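Local coordinates for maltose-binding protein MalE1 (Thermotoga maritima, PDB 6DTU) that binds maltotetraose and, as a member of the bacterial solute-binding protein 1 family, probably delivers malto-oligosaccharides to a membrane transporter, at residues K4-C9 against G55-V60. Numbering follows the deposited sequence.
Sequences KLTIWC and GADIIV
The indole of W8 lies against A56, whose CB sits 3.4 Å from the centroid of the five-membered ring and only 5° off its normal, a CH-pi contact squarely over the face. With CG of W8 beside its backbone N (chi1 -68°), the ring reaches back along the neighbouring chain, and its six-membered half extends toward G55, while CG2 of I59 meets CE3 of W8 obliquely at 4.0 Å. Were W8 replaced by an alanine, the A56 methyl would probably lose its aromatic partner and a gap would be likely to open toward F46 of helix 39-49, which W8 also touches. Backbone bonds fix the register: I58 N to T6 O, W8 N to I58 O and V60 N to W8 O. This alternation, with I7 bridged to I58 and W8 to I59, marks parallel pairing; strand 4-9 also pairs in parallel with 31-36, part of the mixed, helix-backed sheet of one lobe of a periplasmic binding protein, and the side chain of V60 lies about 7 Å from a bound glucose unit. On the face bearing I7 and I58, these two side chains run side by side, pointing the same way, and CG2 of I7 meets CG2 of V60 at 3.8 Å. D57 precedes the strand and replaces a backbone acceptor: its OD2 takes T6 N at 2.8 Å through the anti lone pair, nearly straight at 166°. A water donates to both this OD2 and K4 O, whereas OD1 of D57 is hydrogen-bonded to S272 and N274.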
loop_
_atom_site.group_PDB
_atom_site.type_symbol
_atom_site.label_atom_id
_atom_site.label_comp_id
_atom_site.label_asym_id
_atom_site.label_seq_id
_atom_site.Cartn_x
_atom_site.Cartn_y
_atom_site.Cartn_z
ATOM N N LYS A 4 -27.287 -7.553 -9.920
ATOM C CA LYS A 4 -25.881 -7.489 -10.297
ATOM C C LYS A 4 -25.078 -6.802 -9.206
ATOM O O LYS A 4 -25.531 -5.808 -8.624
ATOM C CB LYS A 4 -25.742 -6.677 -11.592
ATOM C CG LYS A 4 -24.341 -6.535 -12.128
ATOM C CD LYS A 4 -24.415 -5.749 -13.431
ATOM C CE LYS A 4 -23.101 -5.558 -14.049
ATOM N NZ LYS A 4 -23.299 -4.964 -15.405
ATOM N N LEU A 5 -23.884 -7.334 -8.946
ATOM C CA LEU A 5 -22.873 -6.670 -8.127
ATOM C C LEU A 5 -21.669 -6.334 -8.983
ATOM O O LEU A 5 -21.103 -7.212 -9.649
ATOM C CB LEU A 5 -22.406 -7.557 -6.976
ATOM C CG LEU A 5 -23.456 -7.939 -5.926
ATOM C CD1 LEU A 5 -22.857 -8.884 -4.928
ATOM C CD2 LEU A 5 -24.025 -6.681 -5.270
ATOM N N THR A 6 -21.287 -5.063 -8.968
ATOM C CA THR A 6 -20.099 -4.582 -9.659
ATOM C C THR A 6 -19.024 -4.240 -8.639
ATOM O O THR A 6 -19.303 -3.581 -7.628
ATOM C CB THR A 6 -20.450 -3.365 -10.504
ATOM O OG1 THR A 6 -21.432 -3.758 -11.474
ATOM C CG2 THR A 6 -19.195 -2.869 -11.245
ATOM N N ILE A 7 -17.801 -4.691 -8.905
ATOM C CA ILE A 7 -16.649 -4.484 -8.037
ATOM C C ILE A 7 -15.611 -3.710 -8.823
ATOM O O ILE A 7 -15.309 -4.077 -9.963
ATOM C CB ILE A 7 -16.039 -5.845 -7.660
ATOM C CG1 ILE A 7 -17.084 -6.760 -7.020
ATOM C CG2 ILE A 7 -14.822 -5.664 -6.755
ATOM C CD1 ILE A 7 -16.616 -8.205 -6.900
ATOM N N TRP A 8 -15.032 -2.682 -8.207
ATOM C CA TRP A 8 -13.844 -2.005 -8.724
ATOM C C TRP A 8 -12.640 -2.480 -7.925
ATOM O O TRP A 8 -12.660 -2.463 -6.688
ATOM C CB TRP A 8 -13.927 -0.479 -8.579
ATOM C CG TRP A 8 -14.935 0.193 -9.430
ATOM C CD1 TRP A 8 -15.673 -0.375 -10.448
ATOM C CD2 TRP A 8 -15.321 1.565 -9.362
ATOM N NE1 TRP A 8 -16.502 0.567 -11.003
ATOM C CE2 TRP A 8 -16.294 1.771 -10.369
ATOM C CE3 TRP A 8 -14.916 2.654 -8.570
ATOM C CZ2 TRP A 8 -16.898 3.013 -10.579
ATOM C CZ3 TRP A 8 -15.516 3.887 -8.781
ATOM C CH2 TRP A 8 -16.490 4.056 -9.787
ATOM N N CYS A 9 -11.600 -2.889 -8.618
ATOM C CA CYS A 9 -10.380 -3.306 -7.939
ATOM C C CYS A 9 -9.210 -3.046 -8.865
ATOM O O CYS A 9 -9.377 -2.839 -10.071
ATOM C CB CYS A 9 -10.421 -4.783 -7.509
ATOM S SG CYS A 9 -10.520 -5.951 -8.872
ATOM N N GLY A 55 -21.358 4.685 -8.912
ATOM C CA GLY A 55 -20.272 3.978 -8.257
ATOM C C GLY A 55 -20.496 2.471 -8.210
ATOM O O GLY A 55 -21.625 1.977 -8.190
ATOM N N ALA A 56 -19.390 1.729 -8.170
ATOM C CA ALA A 56 -19.480 0.279 -8.009
ATOM C C ALA A 56 -20.186 -0.059 -6.700
ATOM O O ALA A 56 -20.223 0.741 -5.760
ATOM C CB ALA A 56 -18.073 -0.321 -7.953
ATOM N N ASP A 57 -20.774 -1.258 -6.648
ATOM C CA ASP A 57 -21.388 -1.695 -5.397
ATOM C C ASP A 57 -20.349 -2.006 -4.333
ATOM O O ASP A 57 -20.635 -1.863 -3.142
ATOM C CB ASP A 57 -22.258 -2.917 -5.651
ATOM C CG ASP A 57 -23.255 -2.673 -6.774
ATOM O OD1 ASP A 57 -24.253 -1.964 -6.540
ATOM O OD2 ASP A 57 -23.046 -3.158 -7.915
ATOM N N ILE A 58 -19.175 -2.479 -4.746
ATOM C CA ILE A 58 -18.095 -2.861 -3.844
ATOM C C ILE A 58 -16.798 -2.309 -4.410
ATOM O O ILE A 58 -16.553 -2.422 -5.616
ATOM C CB ILE A 58 -18.020 -4.397 -3.771
ATOM C CG1 ILE A 58 -19.286 -4.975 -3.118
ATOM C CG2 ILE A 58 -16.771 -4.869 -3.059
ATOM C CD1 ILE A 58 -19.383 -6.505 -3.241
ATOM N N ILE A 59 -15.966 -1.706 -3.560
ATOM C CA ILE A 59 -14.639 -1.269 -3.973
ATOM C C ILE A 59 -13.608 -1.992 -3.120
ATOM O O ILE A 59 -13.837 -2.294 -1.946
ATOM C CB ILE A 59 -14.443 0.276 -3.961
ATOM C CG1 ILE A 59 -14.614 0.835 -2.539
ATOM C CG2 ILE A 59 -15.368 0.935 -4.972
ATOM C CD1 ILE A 59 -14.262 2.313 -2.413
ATOM N N VAL A 60 -12.458 -2.263 -3.721
ATOM C CA VAL A 60 -11.361 -2.938 -3.042
ATOM C C VAL A 60 -10.212 -1.949 -2.934
ATOM O O VAL A 60 -9.793 -1.370 -3.939
ATOM C CB VAL A 60 -10.934 -4.212 -3.794
ATOM C CG1 VAL A 60 -9.827 -4.919 -3.037
ATOM C CG2 VAL A 60 -12.135 -5.141 -4.067
HETATM O O HOH W 1 -24.973 -3.444 -9.794
#